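Local coordinates for protein tRNA (adenine(22)-N(1))-methyltransferase (Bacillus subtilis, PDB 6Q56) that catalyses S-adenosyl-L-methionine-dependent methylation of tRNA, forming N(1)-methyladenosine at position 22, at residues 125-128 / 129-133; 94-98 / 99-103; 165-169 / 170-174; 227-230 / 231-234. The protein carries 2 engineered substitutions. One frame throughout, in Å; residues are numbered along the deposited sequence.

Interaction 1 of 4, residues 125-128 / 129-133; sequences HAVH and IREWL. With NI (nickel (II) ion), chain E.
Ala-126 and Arg-130 meet where the chain winds into helix 127-135, and one carbonyl there serves two amides. Ala-126 O takes a fairly straight bond from Arg-130 N, 3.2 Å long with 156° at the hydrogen, in the carbonyl plane, and a more bent one from Ile-129 N, which stands above that plane. Further on, Glu-131 N reaches Val-127 O at 2.9 Å and Trp-132 N bonds His-128 O, continuing the i to i+4 ladder.

Side-chain contacts repeat the same spacing. The arm of Arg-130, extended from CG to NE, runs back along the helix and brings NH1 to 3.4 Å from Ala-126 CB, while its polar end bridges to Glu-143 and the carbonyl of Met-176. Val-127 CG2, anti to the backbone N, lies alongside Glu-131, 3.8 Å from OE2.

Metal coordination involves the two histidines. His-125 ND1 is modelled 1.7 Å from the nickel ion, short enough to make the exact length doubtful, and His-128 NE2 1.9 Å from it; a water is a third ligand. His-128 CD2 also lies in plane at the edge of the His-125 ring. Two histidines three residues apart at a helix start form a His-X-X-His metal site.

Interaction 2 of 4, residues 94-98 / 99-103; sequences AGMGG and ALIAH
Gly-98 O receives Ala-102 N at 2.9 Å, the shorter of two bonds that start helix 98-107 directly behind strand 90-96. This is the strand-to-helix junction of a beta-alpha-beta unit in a Rossmann-like methyltransferase fold, completed by strand 117-122. Gly-97 occupies the N-cap position, and its carbonyl oxygen accepts Ile-101 N at 3.1 Å with a nearly linear N-H geometry of 172°. Having no side chain of its own, this cap contributes through its backbone alone.

The strand end is tied laterally to strand 117-122 and the segment that follows it: Met-96 pairs through the backbone with Asn-123 and Gly-98 with Ile-124, and Gln-121 OE1 accepts Gly-95 N.

Apolar contacts then close the corner. Ile-101 lays CG1 over the start of its own helix, 3.6 Å from Gly-97 O and 3.9 Å from Met-96 CB; its CG1 is anti to the carbonyl carbon (chi1 -70°), which turns that branch back toward the strand. Beyond the helix the same residue packs on Leu-120, Pro-122 and Ile-129. Met-96, extended beyond CG, slants across Leu-100, whose CD2 methyl meets the thioether sulfur SD at 3.7 Å and lies 4.1 Å from Met-96 CG.

Interaction 3 of 4, residues 165-169 / 170-174; sequences AAYDG and ISLSA
A type II beta turn from Tyr-167 to Ile-170 leads into the N-cap of helix 172-178, two local motifs in succession. The turn is closed by Ile-170 N, which donates to Tyr-167 O at 3.1 Å from above the carbonyl plane. Gly-169, third in the turn, has a positive phi of 94°, where a side chain would be jammed against the preceding carbonyl. Directly after the turn, Ser-171 OG accepts Ala-174 N at 3.1 Å, capping an amide of the first helical turn.

The Tyr-167 ring is packed from two directions. Leu-172 crosses it at about a right angle and sets CD2 over one face in a CH-pi contact, 4.0 Å from the ring centroid and shifted toward CG. Ile-170 CG2 comes instead to the ring edge, 4.1 Å from CD1; the torsion that wedges this methyl between backbone N and carbonyl carbon also brings it against Tyr-167 O. Exchanging the tyrosine for an alanine would probably leave Leu-172 CD2 without its aromatic face and open a gap beside Ile-170.

The ring also rests on Leu-140 of strand 139-148, Pro-180 of helix 180-185 and Arg-130 of helix 127-135, while Leu-172 packs on Tyr-134.

Interaction 4 of 4, residues 227-230 / 231-234; sequences RMEL and LKEV
Leu-231 N donates to Arg-227 O at 2.9 Å, one rung of the i to i+4 ladder in helix 215-234, the last helix of the chain. The next rung is as sound, Lys-232 N reaching Met-228 O at 2.8 Å, and a third joins Glu-233 N to Glu-229 O at 3.0 Å. Beyond it the bonds weaken. Leu-230 O receives two weak bonds, from Glu-233 N and from Val-234 N, both bent to 124°, so the Glu-233 amide is divided between two carbonyls, with Glu-229 O the nearer and better aligned acceptor.

Among the side chains, Leu-231 slants across Arg-227, its CG lying 4.1 Å from the arginine CD. CG is anti to the carbonyl carbon (chi1 -69°), which directs the leucine back along the helix over Arg-227 O, while the side chain also packs on Trp-194 of helix 188-210. An alanine here would be likely to leave the arginine methylenes and Trp-194 without their apolar partner and to open a gap between the two helices.

On another side of the helix two acids crowd together. Glu-229 bends at chi2 to bring its carboxylate toward the extended Glu-233, the carboxylate planes turned 73° apart. Separate like charges would be costly at this spacing, and one acid probably holds a proton. The two oxygens concerned, Glu-229 OE2 and Glu-233 OE2, are 2.5 Å apart.

How the interactions relate
Along the chain the order is interaction 2, then 1, 3 and 4, all four in series. Interactions 2 and 1 sit on successive helices of the Rossmann-like domain, their centres about 9 Å apart, and touch where Ile-101 meets Ile-129 and where Ala-99 and Ala-102 meet the nickel ligand His-128. Interaction 3, about 13 Å from interaction 1 between centres, follows strand 151-159 and touches interaction 1 where Tyr-167 OH meets Arg-130 CD. From there the chain enters the C-terminal helices: Ser-173 and Ala-174 pack on Leu-230 of interaction 4. Interactions 2 and 4, centres about 24 Å apart, do not touch, so neighbour-to-neighbour contacts link the Rossmann-like methyltransferase domain to its helical extension.

Interaction 1 of 4, residues 125-128 / 129-133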
ATOM      1  N   HIS A 125      -2.467   3.063   7.654  1.00 34.80           N
ATOM      2  CA  HIS A 125      -1.725   1.950   8.234  1.00 40.34           C
ATOM      3  C   HIS A 125      -0.987   1.130   7.270  1.00 25.66           C
ATOM      4  O   HIS A 125      -1.244  -0.094   6.998  1.00 54.22           O
ATOM      5  CB  HIS A 125      -2.492   1.061   9.036  1.00 37.69           C
ATOM      6  CG  HIS A 125      -3.253   1.745  10.025  1.00 47.65           C
ATOM      7  ND1 HIS A 125      -4.083   1.005  10.840  1.00 64.28           N
ATOM      8  CD2 HIS A 125      -3.355   3.031  10.420  1.00 72.10           C
ATOM      9  CE1 HIS A 125      -4.683   1.819  11.686  1.00 71.44           C
ATOM     10  NE2 HIS A 125      -4.258   3.059  11.457  1.00 64.92           N
ATOM     11  N   ALA A 126      -0.017   1.822   6.743  1.00 32.45           N
ATOM     12  CA  ALA A 126       0.814   1.161   5.868  1.00 30.15           C
ATOM     13  C   ALA A 126       1.651   0.109   6.688  1.00 30.14           C
ATOM     14  O   ALA A 126       2.174  -0.850   6.114  1.00 30.27           O
ATOM     15  CB  ALA A 126       1.806   2.112   5.198  1.00 27.92           C
ATOM     16  N   VAL A 127       1.781   0.309   8.008  1.00 30.23           N
ATOM     17  CA  VAL A 127       2.528  -0.586   8.869  1.00 31.00           C
ATOM     18  C   VAL A 127       2.102  -2.049   8.720  1.00 35.41           C
ATOM     19  O   VAL A 127       2.939  -2.931   8.726  1.00 29.82           O
ATOM     20  CB  VAL A 127       2.430  -0.160  10.344  1.00 29.44           C
ATOM     21  CG1 VAL A 127       0.990  -0.097  10.797  1.00 33.56           C
ATOM     22  CG2 VAL A 127       3.238  -1.091  11.222  1.00 28.50           C
ATOM     23  N   HIS A 128       0.807  -2.299   8.594  1.00 32.18           N
ATOM     24  CA  HIS A 128       0.314  -3.662   8.449  1.00 32.27           C
ATOM     25  C   HIS A 128       0.928  -4.330   7.225  1.00 34.71           C
ATOM     26  O   HIS A 128       1.157  -5.528   7.210  1.00 28.74           O
ATOM     27  CB  HIS A 128      -1.208  -3.686   8.329  1.00 24.14           C
ATOM     28  CG  HIS A 128      -1.926  -3.074   9.487  1.00 37.54           C
ATOM     29  ND1 HIS A 128      -1.820  -3.557  10.770  1.00 37.62           N
ATOM     30  CD2 HIS A 128      -2.787  -2.034   9.548  1.00 35.96           C
ATOM     31  CE1 HIS A 128      -2.571  -2.831  11.576  1.00 30.68           C
ATOM     32  NE2 HIS A 128      -3.169  -1.897  10.860  1.00 45.43           N
ATOM     33  N   ILE A 129       1.183  -3.537   6.195  1.00 33.71           N
ATOM     34  CA  ILE A 129       1.762  -4.043   4.970  1.00 29.27           C
ATOM     35  C   ILE A 129       3.233  -4.354   5.173  1.00 38.91           C
ATOM     36  O   ILE A 129       3.718  -5.377   4.720  1.00 29.20           O
ATOM     37  CB  ILE A 129       1.602  -3.045   3.816  1.00 30.07           C
ATOM     38  CG1 ILE A 129       0.126  -2.828   3.511  1.00 30.66           C
ATOM     39  CG2 ILE A 129       2.306  -3.542   2.576  1.00 30.24           C
ATOM     40  CD1 ILE A 129      -0.117  -1.853   2.393  1.00 31.53           C
ATOM     41  N   ARG A 130       3.941  -3.465   5.857  1.00 29.94           N
ATOM     42  CA  ARG A 130       5.357  -3.667   6.105  1.00 33.40           C
ATOM     43  C   ARG A 130       5.583  -4.899   6.974  1.00 34.79           C
ATOM     44  O   ARG A 130       6.506  -5.663   6.745  1.00 34.02           O
ATOM     45  CB  ARG A 130       5.990  -2.429   6.728  1.00 30.10           C
ATOM     46  CG  ARG A 130       6.057  -1.249   5.779  1.00 28.02           C
ATOM     47  CD  ARG A 130       6.855  -0.094   6.349  1.00 36.62           C
ATOM     48  NE  ARG A 130       6.665   1.126   5.581  1.00 33.02           N
ATOM     49  CZ  ARG A 130       5.703   2.007   5.808  1.00 33.98           C
ATOM     50  NH1 ARG A 130       4.838   1.812   6.782  1.00 35.87           N
ATOM     51  NH2 ARG A 130       5.606   3.082   5.058  1.00 34.54           N
ATOM     52  N   GLU A 131       4.728  -5.094   7.963  1.00 29.21           N
ATOM     53  CA  GLU A 131       4.852  -6.245   8.836  1.00 30.83           C
ATOM     54  C   GLU A 131       4.647  -7.518   8.033  1.00 33.14           C
ATOM     55  O   GLU A 131       5.371  -8.482   8.201  1.00 30.76           O
ATOM     56  CB  GLU A 131       3.865  -6.159   9.995  1.00 31.84           C
ATOM     57  CG  GLU A 131       4.234  -5.109  11.025  1.00 36.42           C
ATOM     58  CD  GLU A 131       3.262  -5.044  12.181  1.00 37.14           C
ATOM     59  OE1 GLU A 131       2.198  -5.658  12.089  1.00 40.86           O
ATOM     60  OE2 GLU A 131       3.564  -4.373  13.180  1.00 46.03           O
ATOM     61  N   TRP A 132       3.658  -7.512   7.151  1.00 36.56           N
ATOM     62  CA  TRP A 132       3.386  -8.671   6.322  1.00 34.83           C
ATOM     63  C   TRP A 132       4.534  -8.922   5.353  1.00 30.06           C
ATOM     64  O   TRP A 132       4.970 -10.044   5.188  1.00 34.77           O
ATOM     65  CB  TRP A 132       2.086  -8.499   5.548  1.00 31.69           C
ATOM     66  CG  TRP A 132       1.735  -9.703   4.783  1.00 32.34           C
ATOM     67  CD1 TRP A 132       1.023 -10.765   5.223  1.00 33.05           C
ATOM     68  CD2 TRP A 132       2.107  -9.995   3.442  1.00 31.09           C
ATOM     69  NE1 TRP A 132       0.914 -11.701   4.237  1.00 37.65           N
ATOM     70  CE2 TRP A 132       1.575 -11.251   3.129  1.00 33.09           C
ATOM     71  CE3 TRP A 132       2.834  -9.313   2.472  1.00 32.95           C
ATOM     72  CZ2 TRP A 132       1.745 -11.837   1.889  1.00 38.94           C
ATOM     73  CZ3 TRP A 132       3.001  -9.897   1.246  1.00 36.75           C
ATOM     74  CH2 TRP A 132       2.460 -11.144   0.963  1.00 35.09           C
ATOM     75  N   LEU A 133       5.016  -7.865   4.719  1.00 24.84           N
ATOM     76  CA  LEU A 133       6.111  -7.971   3.771  1.00 36.20           C
ATOM     77  C   LEU A 133       7.353  -8.570   4.413  1.00 35.66           C
ATOM     78  O   LEU A 133       7.987  -9.456   3.857  1.00 36.79           O
ATOM     79  CB  LEU A 133       6.469  -6.600   3.206  1.00 30.56           C
ATOM     80  CG  LEU A 133       5.510  -5.993   2.201  1.00 28.23           C
ATOM     81  CD1 LEU A 133       6.014  -4.629   1.792  1.00 30.81           C
ATOM     82  CD2 LEU A 133       5.343  -6.890   0.992  1.00 31.14           C
TER
HETATM   83 NI    NI E 301      -4.626  -0.614  10.953  1.00 57.20          NI
HETATM   84  O   HOH W   1      -4.694  -0.988  12.803  1.00 69.11           O

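Interaction 2 of 4, residues 94-98 / 99-103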
ATOM      1  N   ALA A  94      -4.432  -0.644  -4.390  1.00 29.72           N
ATOM      2  CA  ALA A  94      -4.521   0.715  -3.894  1.00 28.25           C
ATOM      3  C   ALA A  94      -5.930   1.141  -3.512  1.00 28.09           C
ATOM      4  O   ALA A  94      -6.897   0.472  -3.817  1.00 28.05           O
ATOM      5  CB  ALA A  94      -3.964   1.662  -4.936  1.00 30.43           C
ATOM      6  N   GLY A  95      -6.015   2.277  -2.834  1.00 32.69           N
ATOM      7  CA  GLY A  95      -7.282   2.820  -2.394  1.00 29.17           C
ATOM      8  C   GLY A  95      -7.915   1.987  -1.303  1.00 28.15           C
ATOM      9  O   GLY A  95      -9.126   1.946  -1.168  1.00 34.13           O
ATOM     10  N   MET A  96      -7.080   1.326  -0.518  1.00 30.87           N
ATOM     11  CA  MET A  96      -7.543   0.499   0.581  1.00 25.05           C
ATOM     12  C   MET A  96      -6.724   0.776   1.825  1.00 27.88           C
ATOM     13  O   MET A  96      -5.671   1.397   1.769  1.00 27.23           O
ATOM     14  CB  MET A  96      -7.399  -0.977   0.248  1.00 24.63           C
ATOM     15  CG  MET A  96      -8.070  -1.424  -1.030  1.00 32.68           C
ATOM     16  SD  MET A  96      -7.878  -3.190  -1.298  1.00 30.23           S
ATOM     17  CE  MET A  96      -8.236  -3.290  -3.039  1.00 30.57           C
ATOM     18  N   GLY A  97      -7.224   0.296   2.952  1.00 29.77           N
ATOM     19  CA  GLY A  97      -6.533   0.451   4.208  1.00 35.26           C
ATOM     20  C   GLY A  97      -5.427  -0.574   4.253  1.00 33.71           C
ATOM     21  O   GLY A  97      -5.537  -1.622   3.629  1.00 29.18           O
ATOM     22  N   GLY A  98      -4.368  -0.268   4.987  1.00 26.64           N
ATOM     23  CA  GLY A  98      -3.236  -1.163   5.123  1.00 30.48           C
ATOM     24  C   GLY A  98      -3.636  -2.532   5.628  1.00 33.36           C
ATOM     25  O   GLY A  98      -3.119  -3.536   5.174  1.00 30.17           O
ATOM     26  N   ALA A  99      -4.569  -2.563   6.568  1.00 27.16           N
ATOM     27  CA  ALA A  99      -5.044  -3.819   7.123  1.00 31.07           C
ATOM     28  C   ALA A  99      -5.636  -4.709   6.037  1.00 30.76           C
ATOM     29  O   ALA A  99      -5.335  -5.886   5.968  1.00 34.61           O
ATOM     30  CB  ALA A  99      -6.061  -3.571   8.218  1.00 31.84           C
ATOM     31  N   LEU A 100      -6.481  -4.138   5.192  1.00 31.70           N
ATOM     32  CA  LEU A 100      -7.106  -4.902   4.122  1.00 39.19           C
ATOM     33  C   LEU A 100      -6.075  -5.416   3.136  1.00 29.53           C
ATOM     34  O   LEU A 100      -6.103  -6.569   2.758  1.00 29.72           O
ATOM     35  CB  LEU A 100      -8.143  -4.064   3.386  1.00 34.49           C
ATOM     36  CG  LEU A 100      -8.885  -4.796   2.268  1.00 34.40           C
ATOM     37  CD1 LEU A 100      -9.505  -6.095   2.759  1.00 28.22           C
ATOM     38  CD2 LEU A 100      -9.944  -3.891   1.672  1.00 32.80           C
ATOM     39  N   ILE A 101      -5.172  -4.540   2.722  1.00 32.14           N
ATOM     40  CA  ILE A 101      -4.127  -4.907   1.785  1.00 33.13           C
ATOM     41  C   ILE A 101      -3.332  -6.073   2.347  1.00 31.09           C
ATOM     42  O   ILE A 101      -3.087  -7.045   1.659  1.00 30.02           O
ATOM     43  CB  ILE A 101      -3.212  -3.712   1.461  1.00 30.98           C
ATOM     44  CG1 ILE A 101      -3.969  -2.691   0.613  1.00 32.49           C
ATOM     45  CG2 ILE A 101      -1.974  -4.166   0.717  1.00 31.74           C
ATOM     46  CD1 ILE A 101      -3.213  -1.415   0.349  1.00 29.13           C
ATOM     47  N   ALA A 102      -2.937  -5.972   3.605  1.00 28.79           N
ATOM     48  CA  ALA A 102      -2.186  -7.039   4.239  1.00 35.87           C
ATOM     49  C   ALA A 102      -3.030  -8.311   4.275  1.00 36.19           C
ATOM     50  O   ALA A 102      -2.516  -9.403   4.086  1.00 33.40           O
ATOM     51  CB  ALA A 102      -1.747  -6.634   5.634  1.00 35.85           C
ATOM     52  N   HIS A 103      -4.327  -8.158   4.508  1.00 30.82           N
ATOM     53  CA  HIS A 103      -5.236  -9.291   4.547  1.00 31.95           C
ATOM     54  C   HIS A 103      -5.328  -9.927   3.166  1.00 40.60           C
ATOM     55  O   HIS A 103      -5.288 -11.141   3.033  1.00 38.01           O
ATOM     56  CB  HIS A 103      -6.621  -8.869   5.049  1.00 36.41           C
ATOM     57  CG  HIS A 103      -7.711  -9.841   4.716  1.00 48.12           C
ATOM     58  ND1 HIS A 103      -7.935 -10.985   5.444  1.00 42.22           N
ATOM     59  CD2 HIS A 103      -8.620  -9.848   3.714  1.00 49.02           C
ATOM     60  CE1 HIS A 103      -8.942 -11.651   4.911  1.00 50.06           C
ATOM     61  NE2 HIS A 103      -9.379 -10.979   3.863  1.00 49.79           N
TER

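Interaction 3 of 4, residues 165-169 / 170-174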
ATOM      1  N   ALA A 165      17.565  -5.251   4.401  1.00 32.32           N
ATOM      2  CA  ALA A 165      18.286  -4.236   3.642  1.00 36.89           C
ATOM      3  C   ALA A 165      17.719  -2.829   3.762  1.00 34.61           C
ATOM      4  O   ALA A 165      18.421  -1.901   4.131  1.00 35.87           O
ATOM      5  CB  ALA A 165      18.368  -4.634   2.182  1.00 22.74           C
ATOM      6  N   ALA A 166      16.449  -2.679   3.427  1.00 37.66           N
ATOM      7  CA  ALA A 166      15.793  -1.379   3.464  1.00 32.63           C
ATOM      8  C   ALA A 166      15.760  -0.779   4.861  1.00 36.79           C
ATOM      9  O   ALA A 166      15.641   0.429   5.017  1.00 35.47           O
ATOM     10  CB  ALA A 166      14.384  -1.484   2.908  1.00 29.87           C
ATOM     11  N   TYR A 167      15.870  -1.627   5.872  1.00 38.43           N
ATOM     12  CA  TYR A 167      15.829  -1.176   7.253  1.00 37.24           C
ATOM     13  C   TYR A 167      17.189  -0.917   7.870  1.00 30.22           C
ATOM     14  O   TYR A 167      17.293  -0.660   9.054  1.00 40.23           O
ATOM     15  CB  TYR A 167      15.059  -2.173   8.096  1.00 35.14           C
ATOM     16  CG  TYR A 167      13.610  -2.229   7.727  1.00 27.09           C
ATOM     17  CD1 TYR A 167      12.727  -1.294   8.208  1.00 35.48           C
ATOM     18  CD2 TYR A 167      13.132  -3.203   6.884  1.00 30.19           C
ATOM     19  CE1 TYR A 167      11.398  -1.332   7.871  1.00 34.73           C
ATOM     20  CE2 TYR A 167      11.806  -3.253   6.541  1.00 36.08           C
ATOM     21  CZ  TYR A 167      10.945  -2.310   7.037  1.00 34.74           C
ATOM     22  OH  TYR A 167       9.628  -2.349   6.701  1.00 34.86           O
ATOM     23  N   ASP A 168      18.233  -0.984   7.068  1.00 41.64           N
ATOM     24  CA  ASP A 168      19.561  -0.726   7.581  1.00 47.38           C
ATOM     25  C   ASP A 168      19.608   0.691   8.127  1.00 40.43           C
ATOM     26  O   ASP A 168      19.279   1.640   7.431  1.00 45.73           O
ATOM     27  CB  ASP A 168      20.603  -0.885   6.479  1.00 45.90           C
ATOM     28  CG  ASP A 168      21.974  -0.441   6.910  1.00 43.97           C
ATOM     29  OD1 ASP A 168      22.607  -1.143   7.712  1.00 54.45           O
ATOM     30  OD2 ASP A 168      22.422   0.616   6.440  1.00 58.00           O
ATOM     31  N   GLY A 169      20.005   0.831   9.380  1.00 46.41           N
ATOM     32  CA  GLY A 169      20.107   2.140   9.990  1.00 43.60           C
ATOM     33  C   GLY A 169      18.901   2.603  10.773  1.00 38.82           C
ATOM     34  O   GLY A 169      18.959   3.639  11.414  1.00 40.07           O
ATOM     35  N   ILE A 170      17.814   1.845  10.728  1.00 35.85           N
ATOM     36  CA  ILE A 170      16.607   2.214  11.455  1.00 30.62           C
ATOM     37  C   ILE A 170      15.999   0.998  12.128  1.00 29.46           C
ATOM     38  O   ILE A 170      16.150  -0.108  11.656  1.00 31.92           O
ATOM     39  CB  ILE A 170      15.565   2.865  10.523  1.00 32.77           C
ATOM     40  CG1 ILE A 170      14.430   3.485  11.328  1.00 38.92           C
ATOM     41  CG2 ILE A 170      15.003   1.846   9.556  1.00 35.35           C
ATOM     42  CD1 ILE A 170      13.555   4.428  10.539  1.00 27.81           C
ATOM     43  N   SER A 171      15.320   1.212  13.244  1.00 34.17           N
ATOM     44  CA  SER A 171      14.688   0.119  13.967  1.00 39.73           C
ATOM     45  C   SER A 171      13.510  -0.443  13.186  1.00 33.00           C
ATOM     46  O   SER A 171      12.783   0.288  12.536  1.00 29.26           O
ATOM     47  CB  SER A 171      14.208   0.586  15.336  1.00 37.58           C
ATOM     48  OG  SER A 171      13.149   1.508  15.223  1.00 39.65           O
ATOM     49  N   LEU A 172      13.327  -1.754  13.258  1.00 28.47           N
ATOM     50  CA  LEU A 172      12.226  -2.388  12.567  1.00 27.88           C
ATOM     51  C   LEU A 172      10.947  -1.747  13.044  1.00 40.62           C
ATOM     52  O   LEU A 172      10.049  -1.458  12.272  1.00 39.05           O
ATOM     53  CB  LEU A 172      12.181  -3.877  12.864  1.00 36.80           C
ATOM     54  CG  LEU A 172      13.190  -4.730  12.118  1.00 40.94           C
ATOM     55  CD1 LEU A 172      12.870  -6.197  12.300  1.00 37.35           C
ATOM     56  CD2 LEU A 172      13.187  -4.356  10.653  1.00 37.08           C
ATOM     57  N   SER A 173      10.892  -1.532  14.345  1.00 33.72           N
ATOM     58  CA  SER A 173       9.735  -0.942  14.981  1.00 39.43           C
ATOM     59  C   SER A 173       9.309   0.346  14.297  1.00 37.74           C
ATOM     60  O   SER A 173       8.176   0.475  13.866  1.00 37.28           O
ATOM     61  CB  SER A 173      10.019  -0.685  16.455  1.00 35.10           C
ATOM     62  OG  SER A 173       8.915  -0.080  17.068  1.00 63.59           O
ATOM     63  N   ALA A 174      10.221   1.298  14.203  1.00 32.92           N
ATOM     64  CA  ALA A 174       9.917   2.574  13.574  1.00 38.10           C
ATOM     65  C   ALA A 174       9.796   2.445  12.064  1.00 24.70           C
ATOM     66  O   ALA A 174       8.837   2.907  11.470  1.00 32.74           O
ATOM     67  CB  ALA A 174      10.975   3.596  13.929  1.00 33.39           C
TER

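Interaction 4 of 4, residues 227-230 / 231-234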
ATOM      1  N   ARG A 227       4.922   4.671  21.467  1.00 38.64           N
ATOM      2  CA  ARG A 227       4.608   5.268  20.179  1.00 30.71           C
ATOM      3  C   ARG A 227       5.184   6.671  20.084  1.00 31.23           C
ATOM      4  O   ARG A 227       5.763   7.035  19.077  1.00 30.02           O
ATOM      5  CB  ARG A 227       3.100   5.294  19.953  1.00 37.20           C
ATOM      6  CG  ARG A 227       2.669   5.932  18.648  1.00 37.36           C
ATOM      7  CD  ARG A 227       3.249   5.211  17.453  1.00 46.21           C
ATOM      8  NE  ARG A 227       2.614   3.920  17.213  1.00 58.75           N
ATOM      9  CZ  ARG A 227       1.550   3.743  16.439  1.00 49.47           C
ATOM     10  NH1 ARG A 227       0.988   4.771  15.832  1.00 39.77           N
ATOM     11  NH2 ARG A 227       1.050   2.534  16.278  1.00 52.63           N
ATOM     12  N   MET A 228       5.015   7.456  21.138  1.00 37.82           N
ATOM     13  CA  MET A 228       5.523   8.818  21.153  1.00 37.92           C
ATOM     14  C   MET A 228       7.032   8.847  20.985  1.00 37.44           C
ATOM     15  O   MET A 228       7.545   9.574  20.157  1.00 42.93           O
ATOM     16  CB  MET A 228       5.119   9.537  22.439  1.00 34.08           C
ATOM     17  CG  MET A 228       3.646   9.881  22.509  1.00 42.66           C
ATOM     18  SD  MET A 228       3.105  10.384  24.146  1.00 52.10           S
ATOM     19  CE  MET A 228       4.274  11.682  24.492  1.00 46.03           C
ATOM     20  N   GLU A 229       7.741   8.060  21.777  1.00 34.82           N
ATOM     21  CA  GLU A 229       9.191   8.033  21.690  1.00 42.36           C
ATOM     22  C   GLU A 229       9.612   7.620  20.296  1.00 40.80           C
ATOM     23  O   GLU A 229      10.524   8.195  19.717  1.00 37.06           O
ATOM     24  CB  GLU A 229       9.786   7.077  22.721  1.00 32.26           C
ATOM     25  CG  GLU A 229      11.249   6.747  22.488  1.00 36.74           C
ATOM     26  CD  GLU A 229      12.156   7.954  22.580  1.00 40.64           C
ATOM     27  OE1 GLU A 229      11.815   8.911  23.293  1.00 37.98           O
ATOM     28  OE2 GLU A 229      13.216   7.936  21.940  1.00 35.05           O
ATOM     29  N   LEU A 230       8.926   6.618  19.773  1.00 36.06           N
ATOM     30  CA  LEU A 230       9.197   6.099  18.440  1.00 40.51           C
ATOM     31  C   LEU A 230       9.093   7.203  17.406  1.00 43.97           C
ATOM     32  O   LEU A 230       9.990   7.398  16.591  1.00 36.62           O
ATOM     33  CB  LEU A 230       8.208   4.991  18.099  1.00 39.52           C
ATOM     34  CG  LEU A 230       8.591   4.095  16.937  1.00 42.09           C
ATOM     35  CD1 LEU A 230       7.728   2.851  16.932  1.00 46.54           C
ATOM     36  CD2 LEU A 230       8.468   4.845  15.625  1.00 54.85           C
ATOM     37  N   LEU A 231       7.988   7.928  17.446  1.00 31.90           N
ATOM     38  CA  LEU A 231       7.768   9.014  16.516  1.00 36.55           C
ATOM     39  C   LEU A 231       8.779  10.125  16.748  1.00 38.68           C
ATOM     40  O   LEU A 231       9.269  10.733  15.812  1.00 34.93           O
ATOM     41  CB  LEU A 231       6.347   9.550  16.644  1.00 36.28           C
ATOM     42  CG  LEU A 231       5.275   8.582  16.161  1.00 37.62           C
ATOM     43  CD1 LEU A 231       3.897   9.192  16.308  1.00 36.34           C
ATOM     44  CD2 LEU A 231       5.545   8.167  14.726  1.00 34.60           C
ATOM     45  N   LYS A 232       9.098  10.380  18.004  1.00 40.10           N
ATOM     46  CA  LYS A 232      10.052  11.418  18.331  1.00 40.80           C
ATOM     47  C   LYS A 232      11.399  11.132  17.680  1.00 39.01           C
ATOM     48  O   LYS A 232      12.078  12.037  17.235  1.00 36.97           O
ATOM     49  CB  LYS A 232      10.208  11.552  19.843  1.00 45.82           C
ATOM     50  CG  LYS A 232      11.137  12.673  20.256  1.00 50.77           C
ATOM     51  CD  LYS A 232      11.264  12.789  21.762  1.00 51.67           C
ATOM     52  CE  LYS A 232      12.449  13.667  22.135  1.00 66.62           C
ATOM     53  NZ  LYS A 232      12.450  14.060  23.567  1.00 72.04           N
ATOM     54  N   GLU A 233      11.767   9.862  17.620  1.00 38.99           N
ATOM     55  CA  GLU A 233      13.034   9.452  17.032  1.00 43.10           C
ATOM     56  C   GLU A 233      13.061   9.583  15.513  1.00 43.66           C
ATOM     57  O   GLU A 233      14.125   9.606  14.913  1.00 47.28           O
ATOM     58  CB  GLU A 233      13.362   8.010  17.433  1.00 40.49           C
ATOM     59  CG  GLU A 233      13.589   7.807  18.924  1.00 40.32           C
ATOM     60  CD  GLU A 233      13.748   6.347  19.312  1.00 51.41           C
ATOM     61  OE1 GLU A 233      13.629   5.469  18.437  1.00 46.04           O
ATOM     62  OE2 GLU A 233      13.992   6.075  20.503  1.00 44.05           O
ATOM     63  N   VAL A 234      11.897   9.658  14.883  1.00 38.76           N
ATOM     64  CA  VAL A 234      11.859   9.767  13.432  1.00 42.69           C
ATOM     65  C   VAL A 234      11.699  11.180  12.889  1.00 44.97           C
ATOM     66  O   VAL A 234      11.933  11.409  11.718  1.00 53.92           O
ATOM     67  CB  VAL A 234      10.739   8.912  12.828  1.00 43.32           C
ATOM     68  CG1 VAL A 234      11.003   7.441  13.062  1.00 42.34           C
ATOM     69  CG2 VAL A 234       9.400   9.317  13.394  1.00 57.59           C
TER